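Local coordinates for conjugal transfer protein TRWB (Escherichia coli, PDB 1E9R) that couples the DNA-processing and secretion machineries in bacterial conjugation, probably as a ring-shaped hexameric P-loop NTPase that drives DNA transfer, at residues B[43-48]-B[416-421]; B[51-56]-B[308-313]; B[55-60]-B[335-340]; B[361-366]-B[389-394]. One frame throughout, in Å; residues are numbered along the deposited sequence.

Contacts 2 and 3 form the core: both meet strand 56-59 of the mixed sheet, contact 2 at its first residue and the loop before it, share His-55 and Leu-56, and combine backbone hydrogen bonding with buried side chains. Contact 2 adds a salt bridge and an imidazole acceptor, contact 3 an aromatic ring packed by a leucine, and its 335-340 segment also touches a neighbouring subunit. Contact 1 reaches the same sheet at strand 415-419 but is only partly buried and almost wholly apolar; Met-47 links it to contacts 2 and 3 by packing. Contact 4, in the separate antiparallel sheet, is buried though far from the chain's centre, and joins backbone bonds and a histidine-carboxylate bond to a looser, water-bridged ion pair.

Contact 1: residues B[43-48]-B[416-421]; sequences AGVPMP and AKVPLE
Ala-43 and Val-45 meet Val-418 and Leu-420 through apolar groups. The CB of Ala-43 lies 3.7 Å from Leu-420 CD2 and 4.1 Å from Val-418 CG1, so one small methyl touches two branched side chains. The valines add a methyl-to-methyl contact, Val-45 CG2 to Val-418 CG2 at 4.0 Å. In Val-418, CG1 anti to the backbone N (chi1 172°) is directed to Ala-43, and the other branch to Val-45. The polar contribution is slight: Glu-421 brings OE2 to 4.0 Å from Gly-44 CA, without a bond between the two segments. Ala-43 O also comes within 3.0 Å of Val-418 CG1, a spacing short enough to be doubtful in detail. Helix 66-79 joins the site, where Glu-72 accepts the amide of Gly-44 and Leu-420 rests on Leu-69. Ala-43 and Gly-44 have phi values of 54° and 89°, and their full backbone angles fit the two central positions of a type I' turn, which places Ala-43 in the turn that meets strand 415-419. The contact is thus that of a tight two-residue beta-hairpin, strands 41-42 and 45-46, resting its turn against strand 415-419 of the mixed sheet.

Contact 2: residues B[51-56]-B[308-313]; sequences AEPRHL and GLRVVA
Leu-56 pairs with Val-312 in parallel register, its N bonded to Val-311 O at 3.0 Å and its O accepting Ala-313 N at the same distance. This is the join between two inner strands, 56-59 and 309-315, of the largely parallel sheet of a P-loop NTPase. One position earlier the pattern changes: His-55 ND1 accepts Val-311 N (3.0 Å, N-H...N angle 160°), the amide lying tilted 17° from the ring plane. A side-chain nitrogen therefore takes the place expected for a strand carbonyl, that of Arg-54, which instead turns to Arg-338. Since NE2 is weakly bonded to Leu-301 O, the ring is probably protonated at NE2.

Before the strand, the 3-10 segment 52-54 is tied by charge. Arg-310 extends from CG to NE and sends its NE-H to Glu-52 OE1 at 2.6 Å, meeting the anti lone pair almost in the guanidinium plane; a weaker bond from NH2 reaches the same oxygen. The carboxylate and guanidinium planes stand 68° apart. Glu-52 also pairs through OE2 with Arg-80, so this buried acid lies between two arginines. A methionine in place of Arg-310 would probably leave Glu-52 without one of its charge partners and the 3-10 segment less firmly tied to the strand. One guanidinium face is roofed by the proline ring of Pro-53, whose CD sits 4.2 Å above the plane.

Contact 3: residues B[55-60]-B[335-340]; sequences HLLVNG and ASFRSL
Two first torsions bring Phe-337 and Leu-57 together: in Phe-337 CG stands anti to the carbonyl carbon (chi1 -65°), while in Leu-57 it is anti to the backbone N (chi1 -175°), which places CG so that, with the second torsion, CD1 lies over the ring. That methyl sits 4.3 Å from the ring centroid and only 4° off its normal, a CH-pi contact squarely over the face. The two side chains also touch at their roots, Leu-57 CB to Phe-337 CB at 3.8 Å. Nearer the strand's start, His-55 CB lies 3.7 Å from Phe-337 CD2. Beyond the segments, Val-311 and Ala-313 also touch Phe-337, so an alanine at this position would probably open a gap beside Leu-57 and His-55.

The backbones pair in parallel, Leu-56 with Ser-339 and Leu-57 with Leu-340. Ser-339 N bonds to His-55 O at 3.1 Å, and Leu-57 N to Ser-339 O at 3.0 Å. On the Ser-339 side of the sheet, Leu-56 CD1 packs 3.5 Å from Ser-339 CB, whereas the hydroxyl OG bonds to Ala-410 N. Phe-337 O accepts Ser-346 and Thr-348 of a neighbouring subunit. Polar ties at the backbone and apolar packing over one face of the ring thus join the start of strand 56-59 to strand 339-342; the chain runs on to Gly-60, which fits the start of a probable Walker A loop.

Contact 4: residues B[361-366]-B[389-394]; sequences GEHEVE and ERVVMP
His-363 and Glu-389 carry the tight half of this contact. The histidine donates from NE2 to Glu-389 OE2 at 3.0 Å, in a nearly straight bond (N-H...O angle 173°) that lies in the ring plane and uses the anti lone pair. Ring and carboxylate are only 24° from coplanar. In both residues CG sits between the backbone N and the carbonyl carbon, bringing the two groups together on one side of the sheet. The same residues form the antiparallel hydrogen-bonded pair, His-363 N to Glu-389 O at 2.9 Å and Glu-389 N to His-363 O at 3.2 Å. Val-391 packs its CG2 3.7 Å from His-363 ND1, and Val-365 CG2 lies over one ring face. Arg-367 pairs with the other oxygen of Glu-389, so the acid probably stays ionised.

The looser half is the partly exposed pair Glu-362 and Arg-390. Their ion pair is long, OE2 to NE 3.8 Å, with the flat groups turned 53° apart. One water spans the gap, accepting from Arg-390 NH2 and donating weakly to Glu-362 OE2. Each charge has firmer partners elsewhere: Arg-388 for Glu-362, Glu-354 and Ser-357 for Arg-390. At the end of the strands, Val-391 N bonds to Gly-361 O at 3.1 Å, and another water joins that carbonyl to Val-392 N. The pairing is that of two successive antiparallel strands, 362-368 and 384-390, hairpin-like with a long, partly unmodelled connection, within a three-stranded sheet completed by strand 16-18 and bordered by neighbouring subunits.

Contact 1: residues B[43-48]-B[416-421]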
loop_
_atom_site.group_PDB
_atom_site.type_symbol
_atom_site.label_atom_id
_atom_site.label_comp_id
_atom_site.label_asym_id
_atom_site.label_seq_id
_atom_site.Cartn_x
_atom_site.Cartn_y
_atom_site.Cartn_z
ATOM N N ALA B 43 -17.359 -15.588 -33.076
ATOM C CA ALA B 43 -17.225 -17.039 -32.928
ATOM C C ALA B 43 -18.416 -17.776 -33.549
ATOM O O ALA B 43 -18.861 -18.803 -33.037
ATOM C CB ALA B 43 -17.103 -17.406 -31.452
ATOM N N GLY B 44 -18.934 -17.244 -34.651
ATOM C CA GLY B 44 -20.056 -17.874 -35.314
ATOM C C GLY B 44 -21.401 -17.407 -34.797
ATOM O O GLY B 44 -22.445 -17.775 -35.344
ATOM N N VAL B 45 -21.390 -16.599 -33.742
ATOM C CA VAL B 45 -22.641 -16.104 -33.182
ATOM C C VAL B 45 -22.899 -14.687 -33.658
ATOM O O VAL B 45 -22.043 -13.819 -33.514
ATOM C CB VAL B 45 -22.625 -16.096 -31.643
ATOM C CG1 VAL B 45 -24.007 -15.743 -31.126
ATOM C CG2 VAL B 45 -22.175 -17.445 -31.104
ATOM N N PRO B 46 -24.082 -14.438 -34.246
ATOM C CA PRO B 46 -24.397 -13.090 -34.726
ATOM C C PRO B 46 -24.465 -12.105 -33.567
ATOM O O PRO B 46 -25.093 -12.357 -32.537
ATOM C CB PRO B 46 -25.738 -13.273 -35.439
ATOM C CG PRO B 46 -26.354 -14.406 -34.720
ATOM C CD PRO B 46 -25.195 -15.361 -34.523
ATOM N N MET B 47 -23.800 -10.975 -33.750
ATOM C CA MET B 47 -23.745 -9.958 -32.730
ATOM C C MET B 47 -24.948 -9.025 -32.773
ATOM O O MET B 47 -25.283 -8.472 -33.817
ATOM C CB MET B 47 -22.440 -9.177 -32.891
ATOM C CG MET B 47 -22.321 -7.946 -32.021
ATOM S SD MET B 47 -20.611 -7.401 -31.914
ATOM C CE MET B 47 -20.623 -6.666 -30.271
ATOM N N PRO B 48 -25.636 -8.864 -31.633
ATOM C CA PRO B 48 -26.794 -7.976 -31.586
ATOM C C PRO B 48 -26.346 -6.625 -32.099
ATOM O O PRO B 48 -25.350 -6.076 -31.633
ATOM C CB PRO B 48 -27.132 -7.936 -30.108
ATOM C CG PRO B 48 -26.774 -9.309 -29.664
ATOM C CD PRO B 48 -25.461 -9.569 -30.354
ATOM N N ALA B 416 -22.718 -18.473 -23.872
ATOM C CA ALA B 416 -22.594 -19.750 -24.553
ATOM C C ALA B 416 -21.137 -20.152 -24.794
ATOM O O ALA B 416 -20.294 -19.308 -25.079
ATOM C CB ALA B 416 -23.334 -19.680 -25.879
ATOM N N LYS B 417 -20.847 -21.445 -24.666
ATOM C CA LYS B 417 -19.511 -21.964 -24.921
ATOM C C LYS B 417 -19.563 -22.382 -26.384
ATOM O O LYS B 417 -20.260 -23.330 -26.751
ATOM C CB LYS B 417 -19.234 -23.167 -24.028
ATOM C CG LYS B 417 -17.848 -23.780 -24.169
ATOM C CD LYS B 417 -17.740 -25.004 -23.270
ATOM C CE LYS B 417 -16.459 -25.766 -23.510
ATOM N NZ LYS B 417 -16.377 -26.993 -22.674
ATOM N N VAL B 418 -18.841 -21.650 -27.222
ATOM C CA VAL B 418 -18.822 -21.895 -28.655
ATOM C C VAL B 418 -17.398 -22.091 -29.158
ATOM O O VAL B 418 -16.452 -21.557 -28.586
ATOM C CB VAL B 418 -19.463 -20.697 -29.401
ATOM C CG1 VAL B 418 -19.280 -20.838 -30.896
ATOM C CG2 VAL B 418 -20.934 -20.617 -29.073
ATOM N N PRO B 419 -17.223 -22.888 -30.219
ATOM C CA PRO B 419 -15.872 -23.088 -30.736
ATOM C C PRO B 419 -15.552 -22.068 -31.833
ATOM O O PRO B 419 -16.443 -21.581 -32.541
ATOM C CB PRO B 419 -15.926 -24.507 -31.270
ATOM C CG PRO B 419 -17.293 -24.550 -31.840
ATOM C CD PRO B 419 -18.132 -23.921 -30.747
ATOM N N LEU B 420 -14.271 -21.735 -31.935
ATOM C CA LEU B 420 -13.771 -20.813 -32.939
ATOM C C LEU B 420 -13.335 -21.648 -34.130
ATOM O O LEU B 420 -12.734 -22.715 -33.972
ATOM C CB LEU B 420 -12.564 -20.045 -32.415
ATOM C CG LEU B 420 -12.853 -18.722 -31.721
ATOM C CD1 LEU B 420 -11.545 -18.072 -31.282
ATOM C CD2 LEU B 420 -13.605 -17.814 -32.691
ATOM N N GLU B 421 -13.631 -21.155 -35.321
ATOM C CA GLU B 421 -13.276 -21.855 -36.545
ATOM C C GLU B 421 -12.126 -21.131 -37.223
ATOM O O GLU B 421 -12.236 -19.938 -37.511
ATOM C CB GLU B 421 -14.493 -21.882 -37.465
ATOM C CG GLU B 421 -15.301 -20.582 -37.381
ATOM C CD GLU B 421 -16.728 -20.726 -37.887
ATOM O OE1 GLU B 421 -17.047 -21.785 -38.480
ATOM O OE2 GLU B 421 -17.526 -19.774 -37.690
#

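Contact 2: residues B[51-56]-B[308-313]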
loop_
_atom_site.group_PDB
_atom_site.type_symbol
_atom_site.label_atom_id
_atom_site.label_comp_id
_atom_site.label_asym_id
_atom_site.label_seq_id
_atom_site.Cartn_x
_atom_site.Cartn_y
_atom_site.Cartn_z
ATOM N N ALA B 51 -25.497 -3.969 -29.786
ATOM C CA ALA B 51 -24.331 -4.253 -28.975
ATOM C C ALA B 51 -23.066 -3.726 -29.644
ATOM O O ALA B 51 -22.088 -3.390 -28.972
ATOM C CB ALA B 51 -24.220 -5.742 -28.752
ATOM N N GLU B 52 -23.092 -3.642 -30.969
ATOM C CA GLU B 52 -21.939 -3.175 -31.727
ATOM C C GLU B 52 -21.264 -1.902 -31.216
ATOM O O GLU B 52 -20.058 -1.891 -30.982
ATOM C CB GLU B 52 -22.327 -2.989 -33.188
ATOM C CG GLU B 52 -22.494 -4.278 -33.928
ATOM C CD GLU B 52 -22.969 -4.047 -35.329
ATOM O OE1 GLU B 52 -22.732 -2.942 -35.857
ATOM O OE2 GLU B 52 -23.575 -4.970 -35.900
ATOM N N PRO B 53 -22.027 -0.810 -31.049
ATOM C CA PRO B 53 -21.427 0.433 -30.566
ATOM C C PRO B 53 -21.190 0.494 -29.054
ATOM O O PRO B 53 -20.805 1.542 -28.528
ATOM C CB PRO B 53 -22.400 1.491 -31.067
ATOM C CG PRO B 53 -23.703 0.796 -30.963
ATOM C CD PRO B 53 -23.413 -0.582 -31.491
ATOM N N ARG B 54 -21.419 -0.624 -28.361
ATOM C CA ARG B 54 -21.183 -0.696 -26.919
ATOM C C ARG B 54 -19.887 -1.481 -26.659
ATOM O O ARG B 54 -19.526 -1.778 -25.524
ATOM C CB ARG B 54 -22.389 -1.307 -26.187
ATOM C CG ARG B 54 -23.552 -0.313 -26.037
ATOM C CD ARG B 54 -24.703 -0.826 -25.136
ATOM N NE ARG B 54 -25.398 -2.008 -25.670
ATOM C CZ ARG B 54 -26.425 -2.620 -25.072
ATOM N NH1 ARG B 54 -26.889 -2.170 -23.912
ATOM N NH2 ARG B 54 -26.995 -3.687 -25.633
ATOM N N HIS B 55 -19.205 -1.814 -27.750
ATOM C CA HIS B 55 -17.901 -2.467 -27.728
ATOM C C HIS B 55 -17.765 -3.888 -27.211
ATOM O O HIS B 55 -18.611 -4.387 -26.470
ATOM C CB HIS B 55 -16.924 -1.534 -27.009
ATOM C CG HIS B 55 -17.150 -0.092 -27.339
ATOM N ND1 HIS B 55 -17.123 0.383 -28.633
ATOM C CD2 HIS B 55 -17.527 0.952 -26.563
ATOM C CE1 HIS B 55 -17.481 1.656 -28.639
ATOM N NE2 HIS B 55 -17.732 2.025 -27.397
ATOM N N LEU B 56 -16.664 -4.517 -27.618
ATOM C CA LEU B 56 -16.359 -5.895 -27.281
ATOM C C LEU B 56 -14.930 -6.091 -26.799
ATOM O O LEU B 56 -13.969 -5.686 -27.468
ATOM C CB LEU B 56 -16.572 -6.778 -28.511
ATOM C CG LEU B 56 -16.329 -8.276 -28.320
ATOM C CD1 LEU B 56 -17.464 -8.862 -27.493
ATOM C CD2 LEU B 56 -16.260 -8.978 -29.669
ATOM N N GLY B 308 -20.779 6.436 -34.372
ATOM C CA GLY B 308 -20.873 5.084 -34.894
ATOM C C GLY B 308 -19.609 4.289 -34.672
ATOM O O GLY B 308 -19.281 3.404 -35.457
ATOM N N LEU B 309 -18.908 4.607 -33.589
ATOM C CA LEU B 309 -17.658 3.935 -33.240
ATOM C C LEU B 309 -17.935 2.604 -32.567
ATOM O O LEU B 309 -18.714 2.524 -31.607
ATOM C CB LEU B 309 -16.832 4.813 -32.297
ATOM C CG LEU B 309 -15.312 4.632 -32.165
ATOM C CD1 LEU B 309 -14.974 4.339 -30.710
ATOM C CD2 LEU B 309 -14.805 3.537 -33.094
ATOM N N ARG B 310 -17.287 1.568 -33.091
ATOM C CA ARG B 310 -17.418 0.209 -32.592
ATOM C C ARG B 310 -16.008 -0.290 -32.357
ATOM O O ARG B 310 -15.254 -0.487 -33.311
ATOM C CB ARG B 310 -18.107 -0.673 -33.630
ATOM C CG ARG B 310 -19.511 -0.217 -33.972
ATOM C CD ARG B 310 -19.884 -0.625 -35.386
ATOM N NE ARG B 310 -21.331 -0.727 -35.568
ATOM C CZ ARG B 310 -22.181 0.290 -35.493
ATOM N NH1 ARG B 310 -21.742 1.521 -35.244
ATOM N NH2 ARG B 310 -23.480 0.068 -35.677
ATOM N N VAL B 311 -15.653 -0.495 -31.090
ATOM C CA VAL B 311 -14.311 -0.964 -30.752
ATOM C C VAL B 311 -14.258 -2.431 -30.331
ATOM O O VAL B 311 -15.108 -2.907 -29.578
ATOM C CB VAL B 311 -13.688 -0.109 -29.617
ATOM C CG1 VAL B 311 -12.242 -0.550 -29.353
ATOM C CG2 VAL B 311 -13.760 1.371 -29.991
ATOM N N VAL B 312 -13.257 -3.140 -30.838
ATOM C CA VAL B 312 -13.048 -4.543 -30.502
ATOM C C VAL B 312 -11.596 -4.596 -30.081
ATOM O O VAL B 312 -10.704 -4.292 -30.872
ATOM C CB VAL B 312 -13.262 -5.466 -31.716
ATOM C CG1 VAL B 312 -12.994 -6.908 -31.326
ATOM C CG2 VAL B 312 -14.682 -5.313 -32.241
ATOM N N ALA B 313 -11.360 -4.963 -28.829
ATOM C CA ALA B 313 -9.999 -5.005 -28.316
ATOM C C ALA B 313 -9.648 -6.339 -27.700
ATOM O O ALA B 313 -10.437 -6.926 -26.969
ATOM C CB ALA B 313 -9.795 -3.883 -27.283
#

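Contact 3: residues B[55-60]-B[335-340]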
loop_
_atom_site.group_PDB
_atom_site.type_symbol
_atom_site.label_atom_id
_atom_site.label_comp_id
_atom_site.label_asym_id
_atom_site.label_seq_id
_atom_site.Cartn_x
_atom_site.Cartn_y
_atom_site.Cartn_z
ATOM N N HIS B 55 -19.205 -1.814 -27.750
ATOM C CA HIS B 55 -17.901 -2.467 -27.728
ATOM C C HIS B 55 -17.765 -3.888 -27.211
ATOM O O HIS B 55 -18.611 -4.387 -26.470
ATOM C CB HIS B 55 -16.924 -1.534 -27.009
ATOM C CG HIS B 55 -17.150 -0.092 -27.339
ATOM N ND1 HIS B 55 -17.123 0.383 -28.633
ATOM C CD2 HIS B 55 -17.527 0.952 -26.563
ATOM C CE1 HIS B 55 -17.481 1.656 -28.639
ATOM N NE2 HIS B 55 -17.732 2.025 -27.397
ATOM N N LEU B 56 -16.664 -4.517 -27.618
ATOM C CA LEU B 56 -16.359 -5.895 -27.281
ATOM C C LEU B 56 -14.930 -6.091 -26.799
ATOM O O LEU B 56 -13.969 -5.686 -27.468
ATOM C CB LEU B 56 -16.572 -6.778 -28.511
ATOM C CG LEU B 56 -16.329 -8.276 -28.320
ATOM C CD1 LEU B 56 -17.464 -8.862 -27.493
ATOM C CD2 LEU B 56 -16.260 -8.978 -29.669
ATOM N N LEU B 57 -14.797 -6.741 -25.647
ATOM C CA LEU B 57 -13.493 -7.027 -25.070
ATOM C C LEU B 57 -13.223 -8.523 -25.215
ATOM O O LEU B 57 -13.980 -9.336 -24.716
ATOM C CB LEU B 57 -13.478 -6.615 -23.595
ATOM C CG LEU B 57 -12.136 -6.735 -22.871
ATOM C CD1 LEU B 57 -11.079 -5.915 -23.593
ATOM C CD2 LEU B 57 -12.284 -6.242 -21.453
ATOM N N VAL B 58 -12.157 -8.885 -25.924
ATOM C CA VAL B 58 -11.808 -10.293 -26.126
ATOM C C VAL B 58 -10.645 -10.661 -25.217
ATOM O O VAL B 58 -9.493 -10.373 -25.521
ATOM C CB VAL B 58 -11.406 -10.567 -27.585
ATOM C CG1 VAL B 58 -11.107 -12.028 -27.769
ATOM C CG2 VAL B 58 -12.519 -10.137 -28.509
ATOM N N ASN B 59 -10.962 -11.322 -24.110
ATOM C CA ASN B 59 -9.976 -11.690 -23.095
ATOM C C ASN B 59 -9.504 -13.152 -23.183
ATOM O O ASN B 59 -10.311 -14.081 -23.181
ATOM C CB ASN B 59 -10.593 -11.397 -21.716
ATOM C CG ASN B 59 -9.573 -11.370 -20.593
ATOM O OD1 ASN B 59 -9.940 -11.487 -19.433
ATOM N ND2 ASN B 59 -8.297 -11.200 -20.924
ATOM N N GLY B 60 -8.191 -13.351 -23.254
ATOM C CA GLY B 60 -7.657 -14.696 -23.337
ATOM C C GLY B 60 -6.141 -14.730 -23.386
ATOM O O GLY B 60 -5.513 -13.827 -23.937
ATOM N N ALA B 335 -14.459 -1.727 -17.996
ATOM C CA ALA B 335 -15.885 -1.565 -17.765
ATOM C C ALA B 335 -16.546 -0.762 -18.881
ATOM O O ALA B 335 -17.773 -0.645 -18.928
ATOM C CB ALA B 335 -16.116 -0.883 -16.417
ATOM N N SER B 336 -15.737 -0.206 -19.777
ATOM C CA SER B 336 -16.271 0.590 -20.874
ATOM C C SER B 336 -16.682 -0.271 -22.066
ATOM O O SER B 336 -17.323 0.213 -22.995
ATOM C CB SER B 336 -15.260 1.653 -21.286
ATOM O OG SER B 336 -15.079 2.563 -20.215
ATOM N N PHE B 337 -16.301 -1.543 -22.032
ATOM C CA PHE B 337 -16.699 -2.484 -23.065
ATOM C C PHE B 337 -17.874 -3.243 -22.427
ATOM O O PHE B 337 -17.738 -3.798 -21.332
ATOM C CB PHE B 337 -15.584 -3.470 -23.377
ATOM C CG PHE B 337 -14.361 -2.846 -23.975
ATOM C CD1 PHE B 337 -13.514 -2.061 -23.205
ATOM C CD2 PHE B 337 -14.028 -3.084 -25.306
ATOM C CE1 PHE B 337 -12.358 -1.535 -23.750
ATOM C CE2 PHE B 337 -12.872 -2.559 -25.851
ATOM C CZ PHE B 337 -12.038 -1.787 -25.073
ATOM N N ARG B 338 -19.019 -3.264 -23.104
ATOM C CA ARG B 338 -20.207 -3.927 -22.581
ATOM C C ARG B 338 -20.367 -5.411 -22.953
ATOM O O ARG B 338 -21.091 -6.144 -22.276
ATOM C CB ARG B 338 -21.450 -3.132 -22.990
ATOM C CG ARG B 338 -21.465 -1.710 -22.442
ATOM C CD ARG B 338 -21.460 -1.731 -20.919
ATOM N NE ARG B 338 -22.567 -2.545 -20.418
ATOM C CZ ARG B 338 -23.851 -2.201 -20.493
ATOM N NH1 ARG B 338 -24.208 -1.046 -21.041
ATOM N NH2 ARG B 338 -24.781 -3.028 -20.041
ATOM N N SER B 339 -19.713 -5.858 -24.020
ATOM C CA SER B 339 -19.794 -7.264 -24.406
ATOM C C SER B 339 -18.435 -7.892 -24.134
ATOM O O SER B 339 -17.396 -7.258 -24.335
ATOM C CB SER B 339 -20.164 -7.425 -25.887
ATOM O OG SER B 339 -21.533 -7.133 -26.127
ATOM N N LEU B 340 -18.441 -9.141 -23.685
ATOM C CA LEU B 340 -17.204 -9.835 -23.338
ATOM C C LEU B 340 -17.055 -11.236 -23.937
ATOM O O LEU B 340 -18.038 -11.949 -24.140
ATOM C CB LEU B 340 -17.110 -9.942 -21.811
ATOM C CG LEU B 340 -16.119 -10.931 -21.183
ATOM C CD1 LEU B 340 -14.704 -10.407 -21.314
ATOM C CD2 LEU B 340 -16.466 -11.137 -19.719
#

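Contact 4: residues B[361-366]-B[389-394]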
loop_
_atom_site.group_PDB
_atom_site.type_symbol
_atom_site.label_atom_id
_atom_site.label_comp_id
_atom_site.label_asym_id
_atom_site.label_seq_id
_atom_site.Cartn_x
_atom_site.Cartn_y
_atom_site.Cartn_z
ATOM N N GLY B 361 -19.964 -15.013 -13.960
ATOM C CA GLY B 361 -21.010 -14.975 -12.955
ATOM C C GLY B 361 -21.584 -16.267 -12.437
ATOM O O GLY B 361 -21.325 -17.340 -12.977
ATOM N N GLU B 362 -22.371 -16.142 -11.369
ATOM C CA GLU B 362 -23.039 -17.279 -10.729
ATOM C C GLU B 362 -24.523 -17.284 -11.073
ATOM O O GLU B 362 -25.063 -16.320 -11.624
ATOM C CB GLU B 362 -22.973 -17.195 -9.199
ATOM C CG GLU B 362 -21.636 -16.924 -8.570
ATOM C CD GLU B 362 -21.682 -17.138 -7.061
ATOM O OE1 GLU B 362 -22.622 -16.624 -6.401
ATOM O OE2 GLU B 362 -20.772 -17.822 -6.535
ATOM N N HIS B 363 -25.182 -18.376 -10.713
ATOM C CA HIS B 363 -26.618 -18.491 -10.909
ATOM C C HIS B 363 -27.184 -19.130 -9.641
ATOM O O HIS B 363 -26.459 -19.802 -8.911
ATOM C CB HIS B 363 -26.951 -19.331 -12.171
ATOM C CG HIS B 363 -26.507 -20.766 -12.115
ATOM N ND1 HIS B 363 -26.442 -21.561 -13.239
ATOM C CD2 HIS B 363 -26.148 -21.560 -11.077
ATOM C CE1 HIS B 363 -26.065 -22.781 -12.897
ATOM N NE2 HIS B 363 -25.881 -22.808 -11.589
ATOM N N GLU B 364 -28.448 -18.863 -9.337
ATOM C CA GLU B 364 -29.062 -19.496 -8.186
ATOM C C GLU B 364 -29.983 -20.509 -8.855
ATOM O O GLU B 364 -30.682 -20.188 -9.816
ATOM C CB GLU B 364 -29.827 -18.499 -7.331
ATOM C CG GLU B 364 -30.159 -19.077 -5.977
ATOM C CD GLU B 364 -30.467 -18.023 -4.961
ATOM O OE1 GLU B 364 -31.360 -17.198 -5.227
ATOM O OE2 GLU B 364 -29.812 -18.021 -3.895
ATOM N N VAL B 365 -29.980 -21.728 -8.334
ATOM C CA VAL B 365 -30.709 -22.825 -8.944
ATOM C C VAL B 365 -31.328 -23.792 -7.920
ATOM O O VAL B 365 -30.877 -23.853 -6.781
ATOM C CB VAL B 365 -29.684 -23.562 -9.868
ATOM C CG1 VAL B 365 -29.945 -25.021 -9.905
ATOM C CG2 VAL B 365 -29.691 -22.945 -11.257
ATOM N N GLU B 366 -32.369 -24.529 -8.320
ATOM C CA GLU B 366 -33.005 -25.523 -7.441
ATOM C C GLU B 366 -32.733 -26.903 -8.026
ATOM O O GLU B 366 -32.927 -27.119 -9.226
ATOM C CB GLU B 366 -34.516 -25.310 -7.339
ATOM C CG GLU B 366 -34.905 -23.970 -6.760
ATOM C CD GLU B 366 -36.392 -23.842 -6.508
ATOM O OE1 GLU B 366 -37.186 -24.264 -7.377
ATOM O OE2 GLU B 366 -36.768 -23.301 -5.446
ATOM N N GLU B 389 -23.910 -20.958 -7.419
ATOM C CA GLU B 389 -22.666 -21.489 -7.965
ATOM C C GLU B 389 -22.226 -20.788 -9.241
ATOM O O GLU B 389 -23.025 -20.134 -9.909
ATOM C CB GLU B 389 -22.810 -22.994 -8.240
ATOM C CG GLU B 389 -24.179 -23.408 -8.760
ATOM C CD GLU B 389 -24.258 -24.884 -9.115
ATOM O OE1 GLU B 389 -23.751 -25.723 -8.329
ATOM O OE2 GLU B 389 -24.842 -25.203 -10.180
ATOM N N ARG B 390 -20.941 -20.934 -9.562
ATOM C CA ARG B 390 -20.368 -20.343 -10.766
ATOM C C ARG B 390 -20.872 -21.112 -11.964
ATOM O O ARG B 390 -20.823 -22.339 -11.989
ATOM C CB ARG B 390 -18.833 -20.427 -10.766
ATOM C CG ARG B 390 -18.121 -19.534 -9.770
ATOM C CD ARG B 390 -18.368 -18.053 -10.041
ATOM N NE ARG B 390 -17.853 -17.232 -8.950
ATOM C CZ ARG B 390 -16.559 -17.044 -8.695
ATOM N NH1 ARG B 390 -15.619 -17.607 -9.455
ATOM N NH2 ARG B 390 -16.199 -16.313 -7.649
ATOM N N VAL B 391 -21.364 -20.399 -12.961
ATOM C CA VAL B 391 -21.824 -21.056 -14.164
ATOM C C VAL B 391 -20.598 -21.754 -14.769
ATOM O O VAL B 391 -20.676 -22.889 -15.249
ATOM C CB VAL B 391 -22.414 -20.015 -15.137
ATOM C CG1 VAL B 391 -22.713 -20.642 -16.492
ATOM C CG2 VAL B 391 -23.686 -19.429 -14.530
ATOM N N VAL B 392 -19.457 -21.070 -14.710
ATOM C CA VAL B 392 -18.193 -21.597 -15.224
ATOM C C VAL B 392 -17.158 -21.521 -14.111
ATOM O O VAL B 392 -16.887 -20.435 -13.602
ATOM C CB VAL B 392 -17.665 -20.760 -16.407
ATOM C CG1 VAL B 392 -16.383 -21.379 -16.941
ATOM C CG2 VAL B 392 -18.722 -20.660 -17.496
ATOM N N MET B 393 -16.594 -22.665 -13.736
ATOM C CA MET B 393 -15.586 -22.733 -12.679
ATOM C C MET B 393 -14.235 -22.233 -13.157
ATOM O O MET B 393 -13.907 -22.340 -14.334
ATOM C CB MET B 393 -15.406 -24.173 -12.204
ATOM C CG MET B 393 -16.228 -24.575 -11.006
ATOM S SD MET B 393 -15.992 -26.329 -10.651
ATOM C CE MET B 393 -14.498 -26.329 -9.637
ATOM N N PRO B 394 -13.428 -21.666 -12.249
ATOM C CA PRO B 394 -12.115 -21.181 -12.672
ATOM C C PRO B 394 -11.335 -22.325 -13.326
ATOM O O PRO B 394 -10.638 -22.120 -14.320
ATOM C CB PRO B 394 -11.491 -20.723 -11.362
ATOM C CG PRO B 394 -12.683 -20.195 -10.612
ATOM C CD PRO B 394 -13.711 -21.272 -10.857
HETATM O O HOH W 1 -19.070 -18.357 -13.833
HETATM O O HOH W 2 -18.488 -15.630 -5.963
#